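Local coordinates for polyketide biosynthesis 3-hydroxy-3-methylglutaryl-ACP synthase PksG (Bacillus subtilis, PDB 4YXT), which catalyses the aldol condensation of an acetyl group on the acyl carrier protein AcpK with a beta-ketothioester polyketide intermediate, a step in making the antibiotic bacillaene, at residues Y196-T201 against S328-E333; A8-G13 against F350-H355; L77-A82 against K89-Y94; K25-D30 against Y163-A168. The protein carries 1 engineered substitution. One frame throughout, in Å; residues are numbered along the deposited sequence.

Contact 1: Y196-T201 against S328-E333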
loop_
_atom_site.group_PDB
_atom_site.type_symbol
_atom_site.label_atom_id
_atom_site.label_comp_id
_atom_site.label_asym_id
_atom_site.label_seq_id
_atom_site.Cartn_x
_atom_site.Cartn_y
_atom_site.Cartn_z
ATOM N N TYR A 196 2.912 -0.860 16.615
ATOM C CA TYR A 196 1.807 -1.150 17.540
ATOM C C TYR A 196 0.746 -0.086 17.270
ATOM O O TYR A 196 1.073 0.991 16.761
ATOM C CB TYR A 196 2.289 -1.055 18.992
ATOM C CG TYR A 196 2.955 0.256 19.342
ATOM C CD1 TYR A 196 4.313 0.467 19.095
ATOM C CD2 TYR A 196 2.253 1.268 19.988
ATOM C CE1 TYR A 196 4.923 1.658 19.428
ATOM C CE2 TYR A 196 2.866 2.454 20.331
ATOM C CZ TYR A 196 4.186 2.666 20.033
ATOM O OH TYR A 196 4.804 3.869 20.413
ATOM N N GLU A 197 -0.494 -0.366 17.630
ATOM C CA GLU A 197 -1.568 0.588 17.409
ATOM C C GLU A 197 -1.577 1.691 18.439
ATOM O O GLU A 197 -1.658 1.424 19.591
ATOM C CB GLU A 197 -2.913 -0.090 17.391
ATOM C CG GLU A 197 -3.976 0.750 16.751
ATOM C CD GLU A 197 -4.652 1.695 17.734
ATOM O OE1 GLU A 197 -4.774 1.314 18.917
ATOM O OE2 GLU A 197 -5.051 2.822 17.302
ATOM N N VAL A 198 -1.489 2.926 17.997
ATOM C CA VAL A 198 -1.643 4.105 18.865
ATOM C C VAL A 198 -2.376 5.171 18.081
ATOM O O VAL A 198 -2.205 5.274 16.877
ATOM C CB VAL A 198 -0.292 4.746 19.258
ATOM C CG1 VAL A 198 0.260 4.077 20.463
ATOM C CG2 VAL A 198 0.715 4.716 18.126
ATOM N N MET A 199 -3.202 5.955 18.746
ATOM C CA MET A 199 -4.004 6.944 18.042
ATOM C C MET A 199 -3.369 8.308 18.142
ATOM O O MET A 199 -3.997 9.222 18.621
ATOM C CB MET A 199 -5.402 7.032 18.650
ATOM C CG MET A 199 -6.368 5.960 18.177
ATOM S SD MET A 199 -6.762 5.882 16.402
ATOM C CE MET A 199 -7.561 7.461 16.141
ATOM N N ASP A 200 -2.158 8.478 17.652
ATOM C CA ASP A 200 -1.474 9.756 17.838
ATOM C C ASP A 200 -1.864 10.783 16.790
ATOM O O ASP A 200 -2.117 11.950 17.114
ATOM C CB ASP A 200 0.050 9.597 17.982
ATOM C CG ASP A 200 0.691 8.759 16.867
ATOM O OD1 ASP A 200 0.011 7.921 16.263
ATOM O OD2 ASP A 200 1.878 8.968 16.592
ATOM N N THR A 201 -1.920 10.369 15.535
ATOM C CA THR A 201 -2.407 11.237 14.501
ATOM C C THR A 201 -2.981 10.379 13.362
ATOM O O THR A 201 -2.513 9.262 13.107
ATOM C CB THR A 201 -1.311 12.172 13.933
ATOM O OG1 THR A 201 -0.603 11.483 12.917
ATOM C CG2 THR A 201 -0.300 12.678 14.982
ATOM N N SER A 328 2.837 7.749 12.212
ATOM C CA SER A 328 1.753 7.642 13.130
ATOM C C SER A 328 0.954 6.424 12.952
ATOM O O SER A 328 0.740 6.003 11.831
ATOM C CB SER A 328 0.788 8.818 12.910
ATOM O OG SER A 328 1.380 9.971 13.404
ATOM N N GLY A 329 0.422 5.891 14.046
ATOM C CA GLY A 329 -0.599 4.877 13.895
ATOM C C GLY A 329 -0.445 3.542 14.588
ATOM O O GLY A 329 -1.464 3.039 15.069
ATOM N N CYS A 330 0.765 2.931 14.647
ATOM C CA CYS A 330 2.032 3.495 14.218
ATOM C C CYS A 330 2.967 2.360 13.766
ATOM O O CYS A 330 2.738 1.212 14.108
ATOM C CB CYS A 330 2.731 4.204 15.358
ATOM S SG CYS A 330 3.805 3.154 16.413
ATOM N N CYS A 331 3.958 2.689 12.961
ATOM C CA CYS A 331 5.045 1.741 12.596
ATOM C C CYS A 331 6.330 2.542 12.424
ATOM O O CYS A 331 6.266 3.762 12.136
ATOM C CB CYS A 331 4.739 0.896 11.298
ATOM S SG CYS A 331 5.813 -0.580 11.157
ATOM N N SER A 332 7.474 1.868 12.575
ATOM C CA SER A 332 8.744 2.536 12.502
ATOM C C SER A 332 9.878 1.575 12.125
ATOM O O SER A 332 9.717 0.366 12.171
ATOM C CB SER A 332 9.061 3.257 13.828
ATOM O OG SER A 332 9.207 2.392 14.938
ATOM N N GLU A 333 11.015 2.131 11.708
ATOM C CA GLU A 333 12.138 1.332 11.285
ATOM C C GLU A 333 13.455 2.131 11.318
ATOM O O GLU A 333 13.489 3.283 10.908
ATOM C CB GLU A 333 11.948 0.770 9.878
ATOM C CG GLU A 333 13.041 -0.264 9.431
ATOM C CD GLU A 333 12.618 -1.150 8.214
ATOM O OE1 GLU A 333 13.465 -1.866 7.630
ATOM O OE2 GLU A 333 11.423 -1.166 7.812
#
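Tyr-196 and Cys-330 exchange two backbone hydrogen bonds that continue the antiparallel pairing of strands 184-195 and 331-339 into the loops: Cys-330 N gives to Tyr-196 O at 2.9 Å, and Tyr-196 N to Cys-330 O at 3.3 Å. With chi1 at 54°, CG of the tyrosine stands between its backbone N and carbonyl carbon, which swings the ring over the cysteine. Cys-330 SG lies over the ring face, 3.7 Å from the centroid of Tyr-196, a sulfur-aromatic contact. Glu-197 adds a CA-H...O contact to Gly-329 O, while its carboxylate forms a salt bridge with Lys-89 of the second subunit. Val-198 N bonds to Gly-329 O at 2.9 Å, and Val-198 CG2 presses tightly on Cys-330 CB at 3.5 Å, just after a cis peptide. Asp-200 OD1 receives a weak bond from Gly-329 N (3.0 Å); OD2 is held by the hydroxyl of Tyr-326. Thr-201 OG1 and Ser-328 OG are 2.5 Å apart, short for the hydrogen bond they appear to share, and the serine side chain is about 5 Å from that of Cys-114, the probable acyl-thioester residue. The 196-201 loop lines the turn between strands 319-327 and 331-339, with helix 213-234 touching Tyr-196 and Thr-201.

Contact 2: A8-G13 against F350-H355; sequences AMNVFG and FGIEKH
His-355 brings its imidazole edge up to the end of strand 5-12, where Gly-13 N lies in the ring plane, 3.2 Å from His-355 CE1. Its CG stands anti to the backbone N (chi1 154°), which carries the ring off the first turn of helix 352-357 and beside Phe-12. The two aromatic planes are nearly parallel, 16° apart, but slid so far that they barely overlap, with 5.2 Å between the centroids of Phe-12 and His-355.

Phe-350, just before this helix, lies further back along the strand, beside Ala-8 to Asn-10. Asn-10 CB sits over one face of its ring, Ala-8 CB meets the edge at CZ (4.0 Å), and Met-9 O approaches CD2 at 3.5 Å. Between the two rings, Ile-352 crosses Val-11 at about a right angle, its CG2 resting 3.9 Å from Val-11 CB. Ile-352 CG1 also touches Asn-10 OD1 at 3.5 Å.

The contact packs helix 352-357 onto an inner strand of the large mixed sheet of this thiolase-type fold. It holds by shape and apolar contact, and several polar atoms find their partners elsewhere: Asn-10 ND2 bonds to Ala-58 O in helix 51-64, Met-9 O to the side chain of Gln-347, and His-355 NE2 weakly to Gly-14 O, while His-355 ND1 is buried without a partner in the model.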
loop_
_atom_site.group_PDB
_atom_site.type_symbol
_atom_site.label_atom_id
_atom_site.label_comp_id
_atom_site.label_asym_id
_atom_site.label_seq_id
_atom_site.Cartn_x
_atom_site.Cartn_y
_atom_site.Cartn_z
ATOM N N ALA A 8 19.416 6.665 -7.697
ATOM C CA ALA A 8 19.210 8.059 -7.954
ATOM C C ALA A 8 17.989 8.483 -7.134
ATOM O O ALA A 8 17.141 7.661 -6.886
ATOM C CB ALA A 8 18.995 8.266 -9.445
ATOM N N MET A 9 17.946 9.735 -6.683
ATOM C CA MET A 9 16.749 10.249 -5.986
ATOM C C MET A 9 16.611 11.754 -6.150
ATOM O O MET A 9 17.600 12.443 -6.224
ATOM C CB MET A 9 16.719 9.842 -4.491
ATOM C CG MET A 9 17.554 10.680 -3.549
ATOM S SD MET A 9 17.634 9.971 -1.875
ATOM C CE MET A 9 15.960 10.206 -1.318
ATOM N N ASN A 10 15.371 12.227 -6.227
ATOM C CA ASN A 10 15.079 13.605 -6.524
ATOM C C ASN A 10 13.874 14.131 -5.779
ATOM O O ASN A 10 12.923 13.426 -5.545
ATOM C CB ASN A 10 14.861 13.830 -8.012
ATOM C CG ASN A 10 14.751 15.317 -8.344
ATOM O OD1 ASN A 10 15.495 16.115 -7.804
ATOM N ND2 ASN A 10 13.806 15.689 -9.117
ATOM N N VAL A 11 13.911 15.410 -5.458
ATOM C CA VAL A 11 12.946 16.022 -4.568
ATOM C C VAL A 11 12.223 16.989 -5.423
ATOM O O VAL A 11 12.888 17.613 -6.201
ATOM C CB VAL A 11 13.669 16.843 -3.449
ATOM C CG1 VAL A 11 12.709 17.695 -2.625
ATOM C CG2 VAL A 11 14.434 15.917 -2.541
ATOM N N PHE A 12 10.889 17.044 -5.295
ATOM C CA PHE A 12 10.046 18.173 -5.710
ATOM C C PHE A 12 9.353 18.765 -4.485
ATOM O O PHE A 12 8.427 18.142 -3.905
ATOM C CB PHE A 12 8.937 17.764 -6.663
ATOM C CG PHE A 12 8.220 18.941 -7.283
ATOM C CD1 PHE A 12 8.841 19.693 -8.266
ATOM C CD2 PHE A 12 6.943 19.305 -6.881
ATOM C CE1 PHE A 12 8.212 20.791 -8.856
ATOM C CE2 PHE A 12 6.308 20.395 -7.473
ATOM C CZ PHE A 12 6.952 21.140 -8.458
ATOM N N GLY A 13 9.803 19.961 -4.099
ATOM C CA GLY A 13 9.237 20.714 -2.974
ATOM C C GLY A 13 8.382 21.897 -3.371
ATOM O O GLY A 13 8.432 22.937 -2.740
ATOM N N PHE A 350 21.043 16.690 -10.107
ATOM C CA PHE A 350 19.646 17.104 -10.020
ATOM C C PHE A 350 19.486 18.515 -9.499
ATOM O O PHE A 350 18.432 19.104 -9.651
ATOM C CB PHE A 350 18.841 16.115 -9.137
ATOM C CG PHE A 350 18.882 14.692 -9.643
ATOM C CD1 PHE A 350 18.355 14.372 -10.892
ATOM C CD2 PHE A 350 19.481 13.682 -8.900
ATOM C CE1 PHE A 350 18.400 13.077 -11.382
ATOM C CE2 PHE A 350 19.532 12.384 -9.388
ATOM C CZ PHE A 350 18.990 12.083 -10.634
ATOM N N GLY A 351 20.494 19.098 -8.841
ATOM C CA GLY A 351 20.315 20.494 -8.457
ATOM C C GLY A 351 19.123 20.721 -7.550
ATOM O O GLY A 351 18.387 21.703 -7.675
ATOM N N ILE A 352 18.962 19.862 -6.552
ATOM C CA ILE A 352 17.792 20.029 -5.639
ATOM C C ILE A 352 17.723 21.426 -5.018
ATOM O O ILE A 352 16.666 22.069 -5.054
ATOM C CB ILE A 352 17.737 18.922 -4.544
ATOM C CG1 ILE A 352 17.312 17.590 -5.165
ATOM C CG2 ILE A 352 16.760 19.284 -3.460
ATOM C CD1 ILE A 352 17.902 16.387 -4.439
ATOM N N GLU A 353 18.828 21.889 -4.452
ATOM C CA GLU A 353 18.908 23.245 -3.840
ATOM C C GLU A 353 18.470 24.307 -4.814
ATOM O O GLU A 353 17.602 25.158 -4.540
ATOM C CB GLU A 353 20.349 23.550 -3.381
ATOM C CG GLU A 353 20.526 23.489 -1.884
ATOM C CD GLU A 353 21.600 24.393 -1.336
ATOM O OE1 GLU A 353 22.748 24.269 -1.757
ATOM O OE2 GLU A 353 21.303 25.210 -0.450
ATOM N N LYS A 354 19.068 24.232 -6.001
ATOM C CA LYS A 354 18.734 25.193 -7.078
ATOM C C LYS A 354 17.220 25.150 -7.358
ATOM O O LYS A 354 16.510 26.172 -7.444
ATOM C CB LYS A 354 19.578 24.810 -8.290
ATOM C CG LYS A 354 19.682 25.778 -9.443
ATOM C CD LYS A 354 20.532 25.139 -10.556
ATOM C CE LYS A 354 19.967 25.405 -11.940
ATOM N NZ LYS A 354 18.579 24.891 -12.178
ATOM N N HIS A 355 16.661 23.962 -7.441
ATOM C CA HIS A 355 15.220 23.938 -7.620
ATOM C C HIS A 355 14.442 24.644 -6.486
ATOM O O HIS A 355 13.485 25.399 -6.717
ATOM C CB HIS A 355 14.734 22.496 -7.797
ATOM C CG HIS A 355 13.322 22.315 -7.372
ATOM N ND1 HIS A 355 12.958 21.486 -6.329
ATOM C CD2 HIS A 355 12.189 22.914 -7.795
ATOM C CE1 HIS A 355 11.653 21.570 -6.145
ATOM N NE2 HIS A 355 11.167 22.443 -7.006
#

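Contact 3: L77-A82 against K89-Y94. Engineered in segment 77-82: Ala-82 (natural residue Glu).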
loop_
_atom_site.group_PDB
_atom_site.type_symbol
_atom_site.label_atom_id
_atom_site.label_comp_id
_atom_site.label_asym_id
_atom_site.label_seq_id
_atom_site.Cartn_x
_atom_site.Cartn_y
_atom_site.Cartn_z
ATOM N N LEU A 77 6.520 0.087 -9.724
ATOM C CA LEU A 77 6.273 1.444 -9.379
ATOM C C LEU A 77 5.399 1.463 -8.111
ATOM O O LEU A 77 4.308 0.900 -8.112
ATOM C CB LEU A 77 5.575 2.177 -10.549
ATOM C CG LEU A 77 5.046 3.572 -10.144
ATOM C CD1 LEU A 77 6.110 4.520 -9.670
ATOM C CD2 LEU A 77 4.271 4.235 -11.247
ATOM N N ILE A 78 5.864 2.096 -7.048
ATOM C CA ILE A 78 5.142 2.089 -5.772
ATOM C C ILE A 78 4.997 3.524 -5.372
ATOM O O ILE A 78 6.003 4.210 -5.236
ATOM C CB ILE A 78 5.902 1.350 -4.641
ATOM C CG1 ILE A 78 6.062 -0.153 -4.962
ATOM C CG2 ILE A 78 5.221 1.517 -3.272
ATOM C CD1 ILE A 78 6.905 -0.895 -3.927
ATOM N N THR A 79 3.763 3.972 -5.159
ATOM C CA THR A 79 3.529 5.295 -4.671
ATOM C C THR A 79 3.168 5.191 -3.206
ATOM O O THR A 79 2.343 4.366 -2.813
ATOM C CB THR A 79 2.510 6.075 -5.542
ATOM O OG1 THR A 79 3.022 6.197 -6.867
ATOM C CG2 THR A 79 2.396 7.524 -5.079
ATOM N N CYS A 80 3.862 5.957 -2.382
ATOM C CA CYS A 80 3.657 5.950 -0.935
ATOM C C CYS A 80 2.988 7.264 -0.600
ATOM O O CYS A 80 3.538 8.355 -0.887
ATOM C CB CYS A 80 4.966 5.859 -0.231
ATOM S SG CYS A 80 6.066 4.556 -0.901
ATOM N N SER A 81 1.792 7.205 -0.041
ATOM C CA SER A 81 1.095 8.452 0.275
ATOM C C SER A 81 0.079 8.277 1.387
ATOM O O SER A 81 -0.321 7.155 1.684
ATOM C CB SER A 81 0.428 9.048 -0.988
ATOM O OG SER A 81 -0.297 10.286 -0.640
ATOM N N ALA A 82 -0.374 9.415 1.937
ATOM C CA ALA A 82 -1.528 9.477 2.807
ATOM C C ALA A 82 -2.486 10.496 2.203
ATOM O O ALA A 82 -3.408 11.009 2.858
ATOM C CB ALA A 82 -1.080 9.854 4.218
ATOM N N LYS A 89 -8.284 3.108 -6.938
ATOM C CA LYS A 89 -7.333 3.518 -7.960
ATOM C C LYS A 89 -6.116 4.247 -7.360
ATOM O O LYS A 89 -6.220 5.331 -6.778
ATOM C CB LYS A 89 -8.031 4.400 -8.979
ATOM C CG LYS A 89 -7.279 4.600 -10.280
ATOM C CD LYS A 89 -8.078 5.581 -11.131
ATOM C CE LYS A 89 -7.358 6.010 -12.398
ATOM N NZ LYS A 89 -7.187 4.876 -13.336
ATOM N N SER A 90 -4.944 3.647 -7.505
ATOM C CA SER A 90 -3.771 4.264 -6.967
ATOM C C SER A 90 -3.151 5.386 -7.816
ATOM O O SER A 90 -3.256 5.447 -9.041
ATOM C CB SER A 90 -2.665 3.211 -6.701
ATOM O OG SER A 90 -2.076 2.843 -7.893
ATOM N N LEU A 91 -2.454 6.255 -7.121
ATOM C CA LEU A 91 -1.693 7.292 -7.767
ATOM C C LEU A 91 -0.761 6.727 -8.819
ATOM O O LEU A 91 -0.414 7.451 -9.791
ATOM C CB LEU A 91 -0.886 8.055 -6.716
ATOM C CG LEU A 91 -1.697 8.835 -5.720
ATOM C CD1 LEU A 91 -0.870 9.357 -4.529
ATOM C CD2 LEU A 91 -2.346 9.995 -6.500
ATOM N N SER A 92 -0.260 5.504 -8.583
ATOM C CA SER A 92 0.733 4.910 -9.468
ATOM C C SER A 92 0.261 4.684 -10.925
ATOM O O SER A 92 1.089 4.571 -11.838
ATOM C CB SER A 92 1.259 3.575 -8.913
ATOM O OG SER A 92 1.976 3.772 -7.694
ATOM N N THR A 93 -1.050 4.583 -11.140
ATOM C CA THR A 93 -1.605 4.460 -12.477
ATOM C C THR A 93 -1.321 5.728 -13.352
ATOM O O THR A 93 -0.775 5.643 -14.471
ATOM C CB THR A 93 -3.104 4.143 -12.409
ATOM O OG1 THR A 93 -3.825 5.236 -11.815
ATOM C CG2 THR A 93 -3.399 2.819 -11.609
ATOM N N TYR A 94 -1.665 6.898 -12.821
ATOM C CA TYR A 94 -1.369 8.186 -13.460
ATOM C C TYR A 94 0.127 8.473 -13.565
ATOM O O TYR A 94 0.590 8.923 -14.608
ATOM C CB TYR A 94 -2.016 9.314 -12.655
ATOM C CG TYR A 94 -3.528 9.371 -12.774
ATOM C CD1 TYR A 94 -4.116 9.573 -14.015
ATOM C CD2 TYR A 94 -4.351 9.198 -11.681
ATOM C CE1 TYR A 94 -5.463 9.640 -14.158
ATOM C CE2 TYR A 94 -5.722 9.270 -11.807
ATOM C CZ TYR A 94 -6.273 9.505 -13.057
ATOM O OH TYR A 94 -7.645 9.608 -13.261
#
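Ser-92 OG is held by two strands: it accepts a hydrogen bond from Thr-79 OG1 at 2.8 Å and gives its own hydrogen to Phe-108 O. The hydroxyl therefore ties helix 91-99 to both strands of a beta-alpha-beta unit, since strands 74-80 and 106-111 run parallel and side by side in the sheet. With OG1 of Thr-79 beside its backbone N (chi1 -61°), the methyl CG2 turns to Leu-91 CB, 3.7 Å away. The leucine crosses the threonine at about a right angle and reaches on with CD1 to Ser-81 CB at 3.8 Å. On the other flank, Leu-77 CD2 lies 3.3 Å from Ser-92 O.

Further along, Ser-81 OG bonds to Ser-83 N and to Asp-144, next to Ala-82. This alanine is an engineered replacement for the glutamate that, by similarity, is the proton donor/acceptor of the active site. At the helix start Ser-90 is the N-cap, its OG receiving a weak bond from Ser-92 N. Ser-90 O accepts twice from Thr-93, from its N at 3.2 Å and from its OG1 at 2.8 Å, the latter almost straight down the carbonyl bond at 170°.

Contact 4: K25-D30 against Y163-A168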
loop_
_atom_site.group_PDB
_atom_site.type_symbol
_atom_site.label_atom_id
_atom_site.label_comp_id
_atom_site.label_asym_id
_atom_site.label_seq_id
_atom_site.Cartn_x
_atom_site.Cartn_y
_atom_site.Cartn_z
ATOM N N LYS A 25 4.513 36.029 12.488
ATOM C CA LYS A 25 4.164 37.433 12.741
ATOM C C LYS A 25 2.689 37.658 12.556
ATOM O O LYS A 25 2.020 38.226 13.417
ATOM C CB LYS A 25 4.904 38.365 11.767
ATOM C CG LYS A 25 6.212 38.961 12.270
ATOM C CD LYS A 25 7.057 37.956 13.027
ATOM C CE LYS A 25 8.376 38.573 13.441
ATOM N NZ LYS A 25 9.238 38.821 12.246
ATOM N N TYR A 26 2.182 37.212 11.417
ATOM C CA TYR A 26 0.795 37.408 11.080
ATOM C C TYR A 26 -0.166 36.682 12.026
ATOM O O TYR A 26 -1.302 37.121 12.237
ATOM C CB TYR A 26 0.599 36.929 9.671
ATOM C CG TYR A 26 -0.703 37.328 9.044
ATOM C CD1 TYR A 26 -0.804 38.495 8.283
ATOM C CD2 TYR A 26 -1.820 36.506 9.157
ATOM C CE1 TYR A 26 -2.004 38.850 7.679
ATOM C CE2 TYR A 26 -3.023 36.838 8.551
ATOM C CZ TYR A 26 -3.114 38.005 7.818
ATOM O OH TYR A 26 -4.316 38.319 7.239
ATOM N N ARG A 27 0.290 35.578 12.603
ATOM C CA ARG A 27 -0.547 34.718 13.422
ATOM C C ARG A 27 -0.283 34.929 14.906
ATOM O O ARG A 27 -0.976 34.348 15.739
ATOM C CB ARG A 27 -0.317 33.249 13.055
ATOM C CG ARG A 27 -0.797 32.893 11.646
ATOM C CD ARG A 27 -2.262 32.460 11.571
ATOM N NE ARG A 27 -2.568 31.770 10.306
ATOM C CZ ARG A 27 -3.461 32.167 9.390
ATOM N NH1 ARG A 27 -4.210 33.256 9.579
ATOM N NH2 ARG A 27 -3.640 31.458 8.274
ATOM N N HIS A 28 0.717 35.756 15.220
ATOM C CA HIS A 28 1.016 36.174 16.594
ATOM C C HIS A 28 1.576 35.060 17.466
ATOM O O HIS A 28 1.267 35.007 18.653
ATOM C CB HIS A 28 -0.221 36.752 17.298
ATOM C CG HIS A 28 -0.899 37.845 16.535
ATOM N ND1 HIS A 28 -0.352 39.107 16.398
ATOM C CD2 HIS A 28 -2.086 37.874 15.884
ATOM C CE1 HIS A 28 -1.169 39.860 15.685
ATOM N NE2 HIS A 28 -2.228 39.138 15.364
ATOM N N LEU A 29 2.422 34.205 16.908
ATOM C CA LEU A 29 2.906 33.058 17.645
ATOM C C LEU A 29 3.848 33.513 18.745
ATOM O O LEU A 29 4.508 34.537 18.611
ATOM C CB LEU A 29 3.619 32.088 16.710
ATOM C CG LEU A 29 2.775 31.481 15.585
ATOM C CD1 LEU A 29 3.528 30.356 14.890
ATOM C CD2 LEU A 29 1.429 30.975 16.104
ATOM N N ASP A 30 3.906 32.750 19.830
ATOM C CA ASP A 30 4.908 32.973 20.850
ATOM C C ASP A 30 6.238 32.799 20.168
ATOM O O ASP A 30 6.492 31.765 19.574
ATOM C CB ASP A 30 4.812 31.944 21.993
ATOM C CG ASP A 30 5.977 32.054 22.968
ATOM O OD1 ASP A 30 6.755 31.085 23.164
ATOM O OD2 ASP A 30 6.143 33.145 23.540
ATOM N N TYR A 163 0.530 26.017 16.056
ATOM C CA TYR A 163 1.927 25.758 15.923
ATOM C C TYR A 163 2.269 24.718 14.854
ATOM O O TYR A 163 3.417 24.556 14.505
ATOM C CB TYR A 163 2.542 25.522 17.297
ATOM C CG TYR A 163 2.528 26.840 18.068
ATOM C CD1 TYR A 163 3.563 27.769 17.929
ATOM C CD2 TYR A 163 1.437 27.200 18.871
ATOM C CE1 TYR A 163 3.534 28.979 18.615
ATOM C CE2 TYR A 163 1.412 28.412 19.559
ATOM C CZ TYR A 163 2.451 29.292 19.420
ATOM O OH TYR A 163 2.418 30.496 20.081
ATOM N N ALA A 164 1.263 24.074 14.288
ATOM C CA ALA A 164 1.463 23.050 13.270
ATOM C C ALA A 164 1.561 23.715 11.909
ATOM O O ALA A 164 2.379 23.342 11.099
ATOM C CB ALA A 164 0.294 22.069 13.279
ATOM N N GLU A 165 0.736 24.735 11.696
ATOM C CA GLU A 165 0.610 25.376 10.399
ATOM C C GLU A 165 1.921 25.811 9.731
ATOM O O GLU A 165 2.052 25.720 8.526
ATOM C CB GLU A 165 -0.281 26.581 10.547
ATOM C CG GLU A 165 -0.661 27.220 9.252
ATOM C CD GLU A 165 -1.257 28.621 9.451
ATOM O OE1 GLU A 165 -1.225 29.147 10.590
ATOM O OE2 GLU A 165 -1.739 29.183 8.448
ATOM N N PRO A 166 2.891 26.301 10.506
ATOM C CA PRO A 166 4.151 26.638 9.875
ATOM C C PRO A 166 4.976 25.456 9.344
ATOM O O PRO A 166 5.922 25.676 8.593
ATOM C CB PRO A 166 4.931 27.348 11.007
ATOM C CG PRO A 166 3.928 27.672 12.038
ATOM C CD PRO A 166 2.925 26.585 11.947
ATOM N N SER A 167 4.673 24.225 9.754
ATOM C CA SER A 167 5.442 23.044 9.259
ATOM C C SER A 167 4.655 22.150 8.274
ATOM O O SER A 167 5.167 21.137 7.820
ATOM C CB SER A 167 5.891 22.181 10.446
ATOM O OG SER A 167 6.609 22.976 11.393
ATOM N N ALA A 168 3.411 22.528 7.975
ATOM C CA ALA A 168 2.481 21.689 7.274
ATOM C C ALA A 168 2.749 21.792 5.783
ATOM O O ALA A 168 2.131 22.602 5.106
ATOM C CB ALA A 168 1.049 22.132 7.592
#
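Arg-27 and Glu-165 form a side-on salt bridge in which two nitrogens of the guanidinium each take one carboxylate oxygen. Arg-27 NE reaches Glu-165 OE1 at 3.0 Å, and Arg-27 NH2 reaches Glu-165 OE2, also at 3.0 Å. Both oxygens use their syn lone pairs, and the two flat groups are nearly coplanar, with 20° between them. The arginine chain bends at chi2 (-88°), which turns the NE/NH2 side of the guanidinium to the carboxylate, while the glutamate side chain is extended and meets it at about a right angle. Each partner is also held from outside: Arg-27 NH1 pairs with Glu-368, and Glu-165 OE2 bonds to the hydroxyl of Tyr-367, which limits how the two groups can rotate.

The second polar link uses the backbone, Asp-30 N giving a nearly straight hydrogen bond to Tyr-163 OH at 2.7 Å. That N-H becomes available where the chain changes direction: helix 20-27 ends in a Schellman motif with His-28 at positive phi, and Asp-30 then serves as N-cap of helix 31-37, its OD1 accepting from Arg-33 N.

Apolar contact fills the space between these two polar links. The leucine and tyrosine side chains run past one another from opposite directions, and Leu-29 CD2 lies over one ring face, 4.1 Å from the ring centroid of Tyr-163, in a CH-pi contact. Leu-29 CB meets Tyr-163 CE1 at 3.6 Å, and its other branch, CD1, rests on Pro-166 CG at 3.9 Å. Phe-34 of helix 31-37 also packs against Leu-29 and Pro-166.

From the N terminus, strand 5-12 opens the longest loop, which contact 2 closes only at residues 350-355, and the other three contacts fall within it. Contact 4 begins next at 25-30 and closes at 163-168, enclosing the short local loop of contact 3. Contact 1 follows in series, joining 196-201 to 328-333; no two loops cross. Contacts 1, 2 and 3 all reach the large mixed sheet, with contacts 1 and 2 on opposite sides of the chain's centre, their own centres about 29 Å apart, whereas contact 4 joins peripheral helices. Contacts 1 and 3 both touch the second subunit.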